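Local coordinates for pyoverdine biosynthesis protein PvcB (PDB 4YLM) that catalyses the iron(II)- and 2-oxoglutarate-dependent oxidation of tyrosine isonitrile during the biosynthesis of paerucumarin, at residues S54-L59 against R190-L195; V12-L17 against A45-G50; L158-R163 against R224-A229. All coordinates share one frame; numbering follows the deposited sequence.

How the interactions relate
Interactions 1 and 2 are neighbours, with centres about 14 Å apart. Helix 45-55 runs from one to the other, both reach the same sheet, and both adjoin the second subunit; Leu-58 CD1 packs 3.3 Å from Leu-48 O where they meet. Interaction 3 lies farther out, its centre about 22 Å from that of interaction 1, yet the two touch through Leu-195 CD2 and Trp-161 CE3 at 3.9 Å. Interactions 2 and 3 stay apart, on opposite sides of the chain's centre, with nearest atoms about 20 Å apart. Interaction 1 comes near the iron site: the side chain of His-56 is about 11 Å from that of the iron-binding His-261.

Interaction 1. Residues S54-L59 against R190-L195; sequences SHHLLL and REFPIL
His-56 points the CE1 corner of its imidazole at both Arg-190 and Phe-192, joining the junction of helix 45-55 and strand 57-60, in a TauD-type jelly-roll fold, to the turn that leads into strand 193-195. The backbone has just left helix 45-55 with a positive phi of 73° before entering strand 57-60. From there chi1 of -50° swings the imidazole toward the 190-195 segment. CE1 comes within 4.2 Å of Phe-192 CZ, the two rings meeting obliquely, while Arg-190 NH2 sits at the histidine edge, 4.4 Å from CE1. No hydrogen bond spans the two segments. The histidine's rotation is fixed instead by ND1, bonded to Asp-255 OD2, the same oxygen that forms a long, weak ion pair with Arg-190 NH2. That shared carboxylate draws the imidazole and the guanidinium to the same spot. Arg-190 NH1 bonds to Arg-53 O at the helix end. Within its own segment, Phe-192 sets CE2 over the centre of the Arg-190 guanidinium, 3.6 Å from the plane. Against one face of the imidazole, toward its rim, stands Ser-54 O, 3.6 Å above the ring plane.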
ATOM      1  N   SER A  54      11.867   0.422   0.604  1.00 18.96           N
ATOM      2  CA  SER A  54      12.507   0.611  -0.710  1.00 22.63           C
ATOM      3  C   SER A  54      13.489   1.789  -0.724  1.00 20.35           C
ATOM      4  O   SER A  54      14.492   1.760  -1.436  1.00 21.85           O
ATOM      5  CB  SER A  54      11.448   0.820  -1.791  1.00 19.32           C
ATOM      6  OG  SER A  54      10.681   1.978  -1.464  1.00 20.44           O
ATOM      7  N   HIS A  55      13.197   2.819   0.067  1.00 20.01           N
ATOM      8  CA  HIS A  55      14.074   3.976   0.162  1.00 20.57           C
ATOM      9  C   HIS A  55      15.022   3.865   1.369  1.00 24.27           C
ATOM     10  O   HIS A  55      15.984   4.622   1.460  1.00 21.76           O
ATOM     11  CB  HIS A  55      13.263   5.264   0.290  1.00 21.64           C
ATOM     12  CG  HIS A  55      12.427   5.591  -0.915  1.00 23.68           C
ATOM     13  ND1 HIS A  55      12.948   6.186  -2.044  1.00 21.02           N
ATOM     14  CD2 HIS A  55      11.099   5.445  -1.144  1.00 21.83           C
ATOM     15  CE1 HIS A  55      11.979   6.382  -2.921  1.00 23.88           C
ATOM     16  NE2 HIS A  55      10.849   5.931  -2.405  1.00 20.02           N
ATOM     17  N   HIS A  56      14.705   2.958   2.299  1.00 23.34           N
ATOM     18  CA  HIS A  56      15.553   2.628   3.468  1.00 21.59           C
ATOM     19  C   HIS A  56      15.622   3.655   4.591  1.00 18.32           C
ATOM     20  O   HIS A  56      15.841   3.298   5.750  1.00 24.97           O
ATOM     21  CB  HIS A  56      16.970   2.193   3.032  1.00 19.87           C
ATOM     22  CG  HIS A  56      16.957   1.143   1.967  1.00 20.50           C
ATOM     23  ND1 HIS A  56      16.267  -0.043   2.107  1.00 22.60           N
ATOM     24  CD2 HIS A  56      17.522   1.109   0.734  1.00 23.55           C
ATOM     25  CE1 HIS A  56      16.414  -0.768   1.009  1.00 24.95           C
ATOM     26  NE2 HIS A  56      17.169  -0.091   0.159  1.00 23.31           N
ATOM     27  N   LEU A  57      15.449   4.927   4.266  1.00 18.58           N
ATOM     28  CA  LEU A  57      15.495   5.977   5.277  1.00 18.06           C
ATOM     29  C   LEU A  57      14.488   7.064   4.931  1.00 20.80           C
ATOM     30  O   LEU A  57      14.598   7.706   3.887  1.00 24.49           O
ATOM     31  CB  LEU A  57      16.913   6.588   5.366  1.00 19.45           C
ATOM     32  CG  LEU A  57      17.151   7.607   6.491  1.00 24.74           C
ATOM     33  CD1 LEU A  57      16.898   6.987   7.869  1.00 24.41           C
ATOM     34  CD2 LEU A  57      18.574   8.203   6.438  1.00 24.44           C
ATOM     35  N   LEU A  58      13.491   7.266   5.789  1.00 19.16           N
ATOM     36  CA  LEU A  58      12.521   8.328   5.559  1.00 19.23           C
ATOM     37  C   LEU A  58      12.744   9.459   6.555  1.00 23.84           C
ATOM     38  O   LEU A  58      12.958   9.217   7.746  1.00 22.79           O
ATOM     39  CB  LEU A  58      11.084   7.814   5.723  1.00 16.80           C
ATOM     40  CG  LEU A  58      10.702   6.513   5.018  1.00 19.13           C
ATOM     41  CD1 LEU A  58       9.202   6.229   5.237  1.00 16.41           C
ATOM     42  CD2 LEU A  58      11.014   6.596   3.526  1.00 18.84           C
ATOM     43  N   LEU A  59      12.678  10.690   6.064  1.00 20.60           N
ATOM     44  CA  LEU A  59      12.723  11.854   6.930  1.00 20.95           C
ATOM     45  C   LEU A  59      11.404  12.579   6.755  1.00 21.52           C
ATOM     46  O   LEU A  59      11.126  13.093   5.682  1.00 21.05           O
ATOM     47  CB  LEU A  59      13.897  12.769   6.547  1.00 22.21           C
ATOM     48  CG  LEU A  59      13.888  14.189   7.129  1.00 22.02           C
ATOM     49  CD1 LEU A  59      13.815  14.146   8.656  1.00 21.24           C
ATOM     50  CD2 LEU A  59      15.120  15.011   6.647  1.00 20.76           C
ATOM     51  N   ARG A 190      13.816 -10.391   2.261  1.00 23.53           N
ATOM     52  CA  ARG A 190      13.582  -9.971   0.884  1.00 25.08           C
ATOM     53  C   ARG A 190      14.715 -10.338  -0.065  1.00 26.73           C
ATOM     54  O   ARG A 190      14.691  -9.972  -1.240  1.00 25.58           O
ATOM     55  CB  ARG A 190      13.292  -8.467   0.848  1.00 23.26           C
ATOM     56  CG  ARG A 190      11.978  -8.092   1.545  1.00 21.10           C
ATOM     57  CD  ARG A 190      11.687  -6.611   1.350  1.00 20.79           C
ATOM     58  NE  ARG A 190      12.508  -5.750   2.200  1.00 20.88           N
ATOM     59  CZ  ARG A 190      12.969  -4.562   1.830  1.00 22.70           C
ATOM     60  NH1 ARG A 190      12.737  -4.117   0.602  1.00 19.20           N
ATOM     61  NH2 ARG A 190      13.666  -3.811   2.682  1.00 19.22           N
ATOM     62  N   GLU A 191      15.710 -11.050   0.465  1.00 24.20           N
ATOM     63  CA  GLU A 191      16.722 -11.748  -0.340  1.00 23.23           C
ATOM     64  C   GLU A 191      17.851 -10.938  -0.968  1.00 28.60           C
ATOM     65  O   GLU A 191      18.903 -11.504  -1.272  1.00 28.76           O
ATOM     66  CB  GLU A 191      16.067 -12.625  -1.420  1.00 24.60           C
ATOM     67  CG  GLU A 191      15.410 -13.867  -0.867  1.00 27.68           C
ATOM     68  CD  GLU A 191      16.435 -14.829  -0.282  1.00 33.25           C
ATOM     69  OE1 GLU A 191      17.373 -15.231  -1.012  1.00 30.62           O
ATOM     70  OE2 GLU A 191      16.310 -15.162   0.914  1.00 31.33           O
ATOM     71  N   PHE A 192      17.669  -9.637  -1.172  1.00 26.00           N
ATOM     72  CA  PHE A 192      18.692  -8.890  -1.912  1.00 20.55           C
ATOM     73  C   PHE A 192      19.991  -8.769  -1.121  1.00 23.20           C
ATOM     74  O   PHE A 192      19.976  -8.841   0.104  1.00 25.64           O
ATOM     75  CB  PHE A 192      18.180  -7.517  -2.358  1.00 21.90           C
ATOM     76  CG  PHE A 192      17.724  -6.629  -1.224  1.00 24.01           C
ATOM     77  CD1 PHE A 192      18.613  -5.776  -0.596  1.00 22.09           C
ATOM     78  CD2 PHE A 192      16.396  -6.637  -0.806  1.00 20.62           C
ATOM     79  CE1 PHE A 192      18.191  -4.937   0.447  1.00 21.59           C
ATOM     80  CE2 PHE A 192      15.963  -5.819   0.226  1.00 20.47           C
ATOM     81  CZ  PHE A 192      16.860  -4.960   0.853  1.00 23.65           C
ATOM     82  N   PRO A 193      21.125  -8.603  -1.824  1.00 25.73           N
ATOM     83  CA  PRO A 193      22.424  -8.505  -1.142  1.00 25.41           C
ATOM     84  C   PRO A 193      22.555  -7.291  -0.231  1.00 25.10           C
ATOM     85  O   PRO A 193      22.223  -6.162  -0.613  1.00 25.00           O
ATOM     86  CB  PRO A 193      23.430  -8.408  -2.306  1.00 26.32           C
ATOM     87  CG  PRO A 193      22.746  -9.103  -3.443  1.00 25.83           C
ATOM     88  CD  PRO A 193      21.280  -8.732  -3.287  1.00 22.16           C
ATOM     89  N   ILE A 194      23.028  -7.537   0.986  1.00 23.03           N
ATOM     90  CA  ILE A 194      23.301  -6.470   1.940  1.00 21.58           C
ATOM     91  C   ILE A 194      24.658  -6.740   2.595  1.00 23.31           C
ATOM     92  O   ILE A 194      25.264  -7.785   2.365  1.00 28.23           O
ATOM     93  CB  ILE A 194      22.245  -6.439   3.062  1.00 24.61           C
ATOM     94  CG1 ILE A 194      22.181  -7.809   3.754  1.00 25.48           C
ATOM     95  CG2 ILE A 194      20.843  -6.001   2.513  1.00 23.05           C
ATOM     96  CD1 ILE A 194      21.390  -7.796   5.096  1.00 23.38           C
ATOM     97  N   LEU A 195      25.119  -5.804   3.416  1.00 23.05           N
ATOM     98  CA  LEU A 195      26.270  -6.045   4.273  1.00 25.94           C
ATOM     99  C   LEU A 195      25.811  -6.081   5.727  1.00 28.48           C
ATOM    100  O   LEU A 195      24.919  -5.322   6.128  1.00 25.50           O
ATOM    101  CB  LEU A 195      27.319  -4.948   4.093  1.00 21.12           C
ATOM    102  CG  LEU A 195      27.872  -4.700   2.685  1.00 22.73           C
ATOM    103  CD1 LEU A 195      28.795  -3.499   2.689  1.00 26.42           C
ATOM    104  CD2 LEU A 195      28.611  -5.939   2.165  1.00 28.42           C
TER

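Interaction 2. Residues V12-L17 against A45-G50; sequences VRLSPL and AQWLKG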
ATOM      1  N   VAL A  12       1.199  14.831   0.505  1.00 21.10           N
ATOM      2  CA  VAL A  12       2.540  15.136   0.993  1.00 20.10           C
ATOM      3  C   VAL A  12       3.396  15.637  -0.164  1.00 22.51           C
ATOM      4  O   VAL A  12       3.050  15.435  -1.308  1.00 20.97           O
ATOM      5  CB  VAL A  12       3.279  13.877   1.516  1.00 24.97           C
ATOM      6  CG1 VAL A  12       2.668  13.373   2.788  1.00 31.72           C
ATOM      7  CG2 VAL A  12       3.281  12.791   0.435  1.00 26.78           C
ATOM      8  N   ARG A  13       4.516  16.287   0.139  1.00 21.77           N
ATOM      9  CA  ARG A  13       5.472  16.648  -0.904  1.00 22.88           C
ATOM     10  C   ARG A  13       6.660  15.737  -0.699  1.00 24.04           C
ATOM     11  O   ARG A  13       7.213  15.696   0.397  1.00 22.23           O
ATOM     12  CB  ARG A  13       5.937  18.103  -0.760  1.00 25.50           C
ATOM     13  CG  ARG A  13       4.957  19.144  -1.275  1.00 31.54           C
ATOM     14  CD  ARG A  13       5.332  20.546  -0.767  1.00 32.32           C
ATOM     15  NE  ARG A  13       5.074  20.680   0.671  1.00 32.23           N
ATOM     16  CZ  ARG A  13       5.925  21.194   1.554  1.00 32.50           C
ATOM     17  NH1 ARG A  13       7.118  21.646   1.167  1.00 28.32           N
ATOM     18  NH2 ARG A  13       5.578  21.260   2.833  1.00 29.76           N
ATOM     19  N   LEU A  14       7.059  15.024  -1.746  1.00 21.42           N
ATOM     20  CA  LEU A  14       8.187  14.119  -1.666  1.00 24.54           C
ATOM     21  C   LEU A  14       9.394  14.662  -2.425  1.00 27.49           C
ATOM     22  O   LEU A  14       9.259  15.285  -3.481  1.00 24.38           O
ATOM     23  CB  LEU A  14       7.822  12.761  -2.264  1.00 22.48           C
ATOM     24  CG  LEU A  14       6.654  11.986  -1.658  1.00 32.30           C
ATOM     25  CD1 LEU A  14       6.571  10.600  -2.268  1.00 31.71           C
ATOM     26  CD2 LEU A  14       6.786  11.874  -0.167  1.00 25.85           C
ATOM     27  N   SER A  15      10.582  14.407  -1.907  1.00 22.54           N
ATOM     28  CA  SER A  15      11.765  14.682  -2.710  1.00 25.90           C
ATOM     29  C   SER A  15      12.962  13.868  -2.245  1.00 25.57           C
ATOM     30  O   SER A  15      12.963  13.314  -1.141  1.00 23.40           O
ATOM     31  CB  SER A  15      12.064  16.191  -2.737  1.00 27.91           C
ATOM     32  OG  SER A  15      12.229  16.703  -1.448  1.00 28.59           O
ATOM     33  N   PRO A  16      13.982  13.766  -3.104  1.00 27.51           N
ATOM     34  CA  PRO A  16      15.187  13.016  -2.739  1.00 27.08           C
ATOM     35  C   PRO A  16      15.790  13.559  -1.439  1.00 22.94           C
ATOM     36  O   PRO A  16      15.749  14.759  -1.205  1.00 25.14           O
ATOM     37  CB  PRO A  16      16.149  13.296  -3.903  1.00 31.87           C
ATOM     38  CG  PRO A  16      15.283  13.731  -5.039  1.00 33.71           C
ATOM     39  CD  PRO A  16      14.083  14.399  -4.434  1.00 28.25           C
ATOM     40  N   LEU A  17      16.301  12.669  -0.596  1.00 24.38           N
ATOM     41  CA  LEU A  17      17.002  13.068   0.618  1.00 25.18           C
ATOM     42  C   LEU A  17      18.379  13.612   0.236  1.00 27.72           C
ATOM     43  O   LEU A  17      19.080  13.007  -0.577  1.00 27.56           O
ATOM     44  CB  LEU A  17      17.194  11.859   1.540  1.00 21.57           C
ATOM     45  CG  LEU A  17      17.780  12.175   2.921  1.00 25.55           C
ATOM     46  CD1 LEU A  17      16.816  13.045   3.704  1.00 25.96           C
ATOM     47  CD2 LEU A  17      18.123  10.895   3.694  1.00 22.74           C
ATOM     48  N   ALA A  45       0.369   4.338   7.961  1.00 22.10           N
ATOM     49  CA  ALA A  45       1.573   3.608   8.361  1.00 24.79           C
ATOM     50  C   ALA A  45       1.967   2.511   7.373  1.00 25.17           C
ATOM     51  O   ALA A  45       3.162   2.261   7.171  1.00 21.07           O
ATOM     52  CB  ALA A  45       1.402   3.014   9.770  1.00 25.01           C
ATOM     53  N   GLN A  46       0.982   1.855   6.753  1.00 21.15           N
ATOM     54  CA  GLN A  46       1.294   0.778   5.801  1.00 26.25           C
ATOM     55  C   GLN A  46       2.053   1.341   4.599  1.00 24.27           C
ATOM     56  O   GLN A  46       2.971   0.713   4.073  1.00 22.00           O
ATOM     57  CB  GLN A  46       0.019   0.058   5.332  1.00 26.63           C
ATOM     58  CG  GLN A  46       0.267  -1.219   4.512  1.00 40.14           C
ATOM     59  CD  GLN A  46       1.113  -2.248   5.264  1.00 45.84           C
ATOM     60  OE1 GLN A  46       0.899  -2.494   6.456  1.00 54.25           O
ATOM     61  NE2 GLN A  46       2.096  -2.834   4.577  1.00 42.76           N
ATOM     62  N   TRP A  47       1.640   2.523   4.149  1.00 19.73           N
ATOM     63  CA  TRP A  47       2.307   3.185   3.043  1.00 19.98           C
ATOM     64  C   TRP A  47       3.738   3.607   3.434  1.00 19.16           C
ATOM     65  O   TRP A  47       4.684   3.409   2.670  1.00 19.62           O
ATOM     66  CB  TRP A  47       1.476   4.393   2.617  1.00 18.20           C
ATOM     67  CG  TRP A  47       2.075   5.224   1.545  1.00 20.02           C
ATOM     68  CD1 TRP A  47       2.193   4.904   0.218  1.00 19.68           C
ATOM     69  CD2 TRP A  47       2.599   6.548   1.689  1.00 20.73           C
ATOM     70  NE1 TRP A  47       2.752   5.954  -0.464  1.00 20.65           N
ATOM     71  CE2 TRP A  47       3.023   6.969   0.416  1.00 20.72           C
ATOM     72  CE3 TRP A  47       2.740   7.423   2.772  1.00 24.49           C
ATOM     73  CZ2 TRP A  47       3.588   8.227   0.193  1.00 25.20           C
ATOM     74  CZ3 TRP A  47       3.305   8.680   2.550  1.00 22.15           C
ATOM     75  CH2 TRP A  47       3.724   9.062   1.264  1.00 19.85           C
ATOM     76  N   LEU A  48       3.889   4.187   4.619  1.00 16.96           N
ATOM     77  CA  LEU A  48       5.205   4.597   5.100  1.00 20.52           C
ATOM     78  C   LEU A  48       6.143   3.401   5.183  1.00 18.12           C
ATOM     79  O   LEU A  48       7.308   3.499   4.840  1.00 20.64           O
ATOM     80  CB  LEU A  48       5.104   5.261   6.476  1.00 18.91           C
ATOM     81  CG  LEU A  48       4.476   6.648   6.489  1.00 24.19           C
ATOM     82  CD1 LEU A  48       4.292   7.138   7.935  1.00 23.60           C
ATOM     83  CD2 LEU A  48       5.359   7.598   5.672  1.00 20.57           C
ATOM     84  N   LYS A  49       5.623   2.269   5.643  1.00 18.40           N
ATOM     85  CA  LYS A  49       6.420   1.051   5.778  1.00 21.31           C
ATOM     86  C   LYS A  49       6.940   0.571   4.409  1.00 21.92           C
ATOM     87  O   LYS A  49       8.093   0.141   4.283  1.00 19.66           O
ATOM     88  CB  LYS A  49       5.557  -0.040   6.416  1.00 27.89           C
ATOM     89  CG  LYS A  49       6.269  -0.905   7.421  1.00 37.51           C
ATOM     90  CD  LYS A  49       5.329  -1.952   8.037  1.00 39.82           C
ATOM     91  CE  LYS A  49       4.218  -1.314   8.872  1.00 38.02           C
ATOM     92  NZ  LYS A  49       3.431  -2.373   9.575  1.00 32.23           N
ATOM     93  N   GLY A  50       6.080   0.638   3.394  1.00 20.39           N
ATOM     94  CA  GLY A  50       6.484   0.347   2.027  1.00 20.13           C
ATOM     95  C   GLY A  50       7.626   1.245   1.561  1.00 20.29           C
ATOM     96  O   GLY A  50       8.620   0.760   1.018  1.00 19.63           O
TER
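Trp-47 reaches out from helix 45-55 and meets strand 12-16 with the far corner of its indole, CH2. Val-12 comes from the opposite direction and sets its CG2 methyl 3.8 Å from Trp-47 CH2; this is the tighter of the two contacts. Leu-14 adds a looser one, its CD2 methyl 4.4 Å from the same Trp-47 CH2. Both methyls approach the indole obliquely. Being two residues apart on an extended strand, Val-12 and Leu-14 turn toward the helix together, whereas Arg-13 between them points the other way. The tryptophan spans the gap because its CG stands anti to the backbone N (chi1 176°), throwing the six-membered ring clear of the helix, and the nearest CA atoms, those of Val-12 and Leu-48, can remain 11.6 Å apart. No polar bond crosses between the segments; the contact is purely apolar.

One shell out, Leu-31 of strand 29-33 touches both Leu-14 and Trp-47, and Leu-43 packs against Val-12. The indole nitrogen is held by another chain: NE1 hydrogen-bonds Asp-9 OD2 of the second subunit, a tie that would fix the ring's rotation at the subunit interface. Backbone bonds of Arg-13 with Glu-32 and of Ser-15 with Leu-30 keep the valine and leucine in place on the sheet. On the helix, Leu-48 packs on Leu-31 and Leu-58, and Lys-49 NZ bonds Phe-79 O while making a cation-pi contact with the Phe-79 ring. The helix is thus seated between sheet and helix 69-79. It links the adjacent parallel strands 29-33 and 57-60, a beta-alpha-beta crossover, with strand 12-16 added antiparallel beside the first of them.

Interaction 3. Residues L158-R163 against R224-A229; sequences LELWRR and RGELLA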
ATOM      1  N   LEU A 158      35.359  -6.714  -3.564  1.00 40.25           N
ATOM      2  CA  LEU A 158      34.178  -7.558  -3.457  1.00 39.25           C
ATOM      3  C   LEU A 158      34.535  -9.021  -3.155  1.00 43.84           C
ATOM      4  O   LEU A 158      33.912  -9.660  -2.294  1.00 36.77           O
ATOM      5  CB  LEU A 158      33.362  -7.450  -4.750  1.00 40.40           C
ATOM      6  CG  LEU A 158      31.953  -8.035  -4.797  1.00 47.52           C
ATOM      7  CD1 LEU A 158      31.071  -7.439  -3.682  1.00 46.66           C
ATOM      8  CD2 LEU A 158      31.346  -7.783  -6.172  1.00 40.89           C
ATOM      9  N   GLU A 159      35.528  -9.550  -3.871  1.00 42.25           N
ATOM     10  CA  GLU A 159      36.019 -10.911  -3.631  1.00 43.71           C
ATOM     11  C   GLU A 159      36.468 -11.100  -2.178  1.00 37.95           C
ATOM     12  O   GLU A 159      36.164 -12.111  -1.545  1.00 43.61           O
ATOM     13  CB  GLU A 159      37.179 -11.243  -4.583  1.00 46.08           C
ATOM     14  N   LEU A 160      37.195 -10.126  -1.652  1.00 35.98           N
ATOM     15  CA  LEU A 160      37.593 -10.161  -0.246  1.00 44.26           C
ATOM     16  C   LEU A 160      36.371 -10.164   0.698  1.00 41.27           C
ATOM     17  O   LEU A 160      36.278 -10.996   1.605  1.00 37.89           O
ATOM     18  CB  LEU A 160      38.523  -8.983   0.074  1.00 38.07           C
ATOM     19  CG  LEU A 160      39.250  -8.986   1.424  1.00 41.84           C
ATOM     20  CD1 LEU A 160      40.195 -10.176   1.530  1.00 47.19           C
ATOM     21  CD2 LEU A 160      40.004  -7.677   1.630  1.00 36.40           C
ATOM     22  N   TRP A 161      35.434  -9.242   0.482  1.00 38.02           N
ATOM     23  CA  TRP A 161      34.253  -9.156   1.348  1.00 35.74           C
ATOM     24  C   TRP A 161      33.512 -10.478   1.405  1.00 32.94           C
ATOM     25  O   TRP A 161      33.049 -10.905   2.469  1.00 33.77           O
ATOM     26  CB  TRP A 161      33.284  -8.083   0.854  1.00 32.30           C
ATOM     27  CG  TRP A 161      33.817  -6.700   0.894  1.00 31.17           C
ATOM     28  CD1 TRP A 161      35.060  -6.311   1.286  1.00 31.85           C
ATOM     29  CD2 TRP A 161      33.116  -5.504   0.524  1.00 32.23           C
ATOM     30  NE1 TRP A 161      35.183  -4.946   1.180  1.00 31.74           N
ATOM     31  CE2 TRP A 161      34.002  -4.430   0.709  1.00 31.26           C
ATOM     32  CE3 TRP A 161      31.820  -5.240   0.056  1.00 31.76           C
ATOM     33  CZ2 TRP A 161      33.641  -3.116   0.442  1.00 33.07           C
ATOM     34  CZ3 TRP A 161      31.470  -3.936  -0.217  1.00 30.57           C
ATOM     35  CH2 TRP A 161      32.371  -2.888  -0.017  1.00 32.85           C
ATOM     36  N   ARG A 162      33.395 -11.124   0.250  1.00 32.92           N
ATOM     37  CA  ARG A 162      32.613 -12.353   0.135  1.00 35.90           C
ATOM     38  C   ARG A 162      33.165 -13.537   0.916  1.00 36.69           C
ATOM     39  O   ARG A 162      32.433 -14.475   1.216  1.00 35.69           O
ATOM     40  CB  ARG A 162      32.424 -12.740  -1.334  1.00 38.34           C
ATOM     41  CG  ARG A 162      31.430 -11.853  -2.070  1.00 43.13           C
ATOM     42  CD  ARG A 162      31.407 -12.175  -3.547  1.00 45.54           C
ATOM     43  NE  ARG A 162      30.339 -11.472  -4.251  1.00 49.27           N
ATOM     44  CZ  ARG A 162      30.360 -11.205  -5.553  1.00 56.05           C
ATOM     45  NH1 ARG A 162      31.403 -11.571  -6.289  1.00 56.99           N
ATOM     46  NH2 ARG A 162      29.345 -10.567  -6.122  1.00 53.48           N
ATOM     47  N   ARG A 163      34.451 -13.521   1.242  1.00 40.49           N
ATOM     48  CA  ARG A 163      34.972 -14.629   2.040  1.00 41.70           C
ATOM     49  C   ARG A 163      35.105 -14.294   3.527  1.00 43.69           C
ATOM     50  O   ARG A 163      35.353 -15.177   4.351  1.00 46.46           O
ATOM     51  CB  ARG A 163      36.252 -15.234   1.440  1.00 49.03           C
ATOM     52  CG  ARG A 163      37.305 -14.248   0.957  1.00 53.43           C
ATOM     53  CD  ARG A 163      38.376 -14.980   0.128  1.00 56.38           C
ATOM     54  NE  ARG A 163      39.639 -14.243   0.055  1.00 57.59           N
ATOM     55  CZ  ARG A 163      40.704 -14.496   0.813  1.00 61.54           C
ATOM     56  NH1 ARG A 163      40.675 -15.478   1.707  1.00 59.11           N
ATOM     57  NH2 ARG A 163      41.807 -13.768   0.677  1.00 64.02           N
ATOM     58  N   ARG A 224      43.242  -8.279   7.022  1.00 51.64           N
ATOM     59  CA  ARG A 224      42.343  -7.540   7.904  1.00 50.63           C
ATOM     60  C   ARG A 224      42.352  -6.050   7.584  1.00 50.57           C
ATOM     61  O   ARG A 224      41.300  -5.421   7.453  1.00 44.83           O
ATOM     62  CB  ARG A 224      42.730  -7.739   9.369  1.00 50.13           C
ATOM     63  CG  ARG A 224      41.971  -6.820  10.327  1.00 46.13           C
ATOM     64  CD  ARG A 224      42.632  -6.759  11.701  1.00 55.08           C
ATOM     65  NE  ARG A 224      41.883  -5.912  12.628  1.00 56.52           N
ATOM     66  CZ  ARG A 224      40.897  -6.352  13.404  1.00 51.39           C
ATOM     67  NH1 ARG A 224      40.538  -7.633  13.363  1.00 51.50           N
ATOM     68  NH2 ARG A 224      40.267  -5.516  14.216  1.00 46.08           N
ATOM     69  N   GLY A 225      43.547  -5.486   7.473  1.00 42.20           N
ATOM     70  CA  GLY A 225      43.692  -4.067   7.210  1.00 39.62           C
ATOM     71  C   GLY A 225      42.978  -3.630   5.944  1.00 44.58           C
ATOM     72  O   GLY A 225      42.394  -2.549   5.894  1.00 46.53           O
ATOM     73  N   GLU A 226      43.013  -4.476   4.919  1.00 42.32           N
ATOM     74  CA  GLU A 226      42.420  -4.124   3.637  1.00 42.62           C
ATOM     75  C   GLU A 226      40.901  -4.311   3.632  1.00 42.80           C
ATOM     76  O   GLU A 226      40.182  -3.592   2.939  1.00 41.21           O
ATOM     77  CB  GLU A 226      43.053  -4.926   2.502  1.00 45.84           C
ATOM     78  CG  GLU A 226      42.537  -4.525   1.119  1.00 47.16           C
ATOM     79  CD  GLU A 226      42.529  -3.011   0.910  1.00 59.97           C
ATOM     80  OE1 GLU A 226      43.463  -2.326   1.393  1.00 62.26           O
ATOM     81  OE2 GLU A 226      41.582  -2.501   0.268  1.00 63.13           O
ATOM     82  N   LEU A 227      40.423  -5.293   4.389  1.00 39.01           N
ATOM     83  CA  LEU A 227      38.996  -5.497   4.543  1.00 40.64           C
ATOM     84  C   LEU A 227      38.399  -4.228   5.130  1.00 41.77           C
ATOM     85  O   LEU A 227      37.465  -3.648   4.567  1.00 38.01           O
ATOM     86  CB  LEU A 227      38.720  -6.689   5.462  1.00 41.03           C
ATOM     87  CG  LEU A 227      37.248  -6.959   5.801  1.00 42.43           C
ATOM     88  CD1 LEU A 227      36.468  -7.336   4.542  1.00 36.54           C
ATOM     89  CD2 LEU A 227      37.116  -8.042   6.868  1.00 35.50           C
ATOM     90  N   LEU A 228      38.965  -3.788   6.252  1.00 36.21           N
ATOM     91  CA  LEU A 228      38.450  -2.620   6.957  1.00 39.36           C
ATOM     92  C   LEU A 228      38.516  -1.352   6.120  1.00 40.35           C
ATOM     93  O   LEU A 228      37.582  -0.550   6.128  1.00 34.62           O
ATOM     94  CB  LEU A 228      39.182  -2.403   8.282  1.00 39.43           C
ATOM     95  CG  LEU A 228      39.060  -3.510   9.330  1.00 46.16           C
ATOM     96  CD1 LEU A 228      39.648  -3.033  10.660  1.00 44.39           C
ATOM     97  CD2 LEU A 228      37.606  -3.940   9.505  1.00 44.36           C
ATOM     98  N   ALA A 229      39.623  -1.165   5.409  1.00 38.26           N
ATOM     99  CA  ALA A 229      39.814   0.040   4.617  1.00 39.18           C
ATOM    100  C   ALA A 229      38.791   0.122   3.482  1.00 33.46           C
ATOM    101  O   ALA A 229      38.267   1.191   3.192  1.00 34.17           O
ATOM    102  CB  ALA A 229      41.227   0.090   4.051  1.00 36.18           C
TER
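Leu-160 and Trp-161, consecutive residues of helix 155-163, grip helix 224-235 in different ways: the leucine comes down on backbone, the tryptophan meets a side chain. Leu-160 points toward its neighbour. With CG anti to the backbone N (chi1 -169°), it drives CD2 in against the first turns of the other helix, 3.7 Å from Leu-227 N and 3.8 Å from Leu-227 CA. The same methyl also lies 4.1 Å from Glu-226 CG, so the aliphatic part of that exposed glutamate borders the contact.

Trp-161 leaves its helix more obliquely, and so does Leu-227; the two side chains slant across each other. Their nearest atoms are Trp-161 CD1 and Leu-227 CD1, 3.7 Å apart, the methyl coming at the five-membered ring neither squarely over the face nor at the edge. The indole then continues along the partner helix, packing on Leu-231 and Cys-234. Its nitrogen is satisfied there too: NE1 hydrogen-bonds Ser-230 OG, and that hydroxyl is also bonded to Glu-226 O and Leu-227 O. These bonds tie the serine to its own helix, and it in turn probably helps to set how the indole lies.

Further contacts frame the pair. Leu-160 touches Ile-219 and Gln-223, Leu-227 rests on Tyr-216 and Ala-164, and Leu-150 of helix 146-152 also packs on Trp-161.

Between the two short segments the axes approach to 10.1 Å at a signed crossing angle of -106°, which keeps direct contact to a few residues, where the CA atoms of Trp-161 and Leu-227 are 6.8 Å apart. Here two nearly perpendicular helices pack through a mainly apolar contact, at the periphery of a TauD-family fold and away from its iron site.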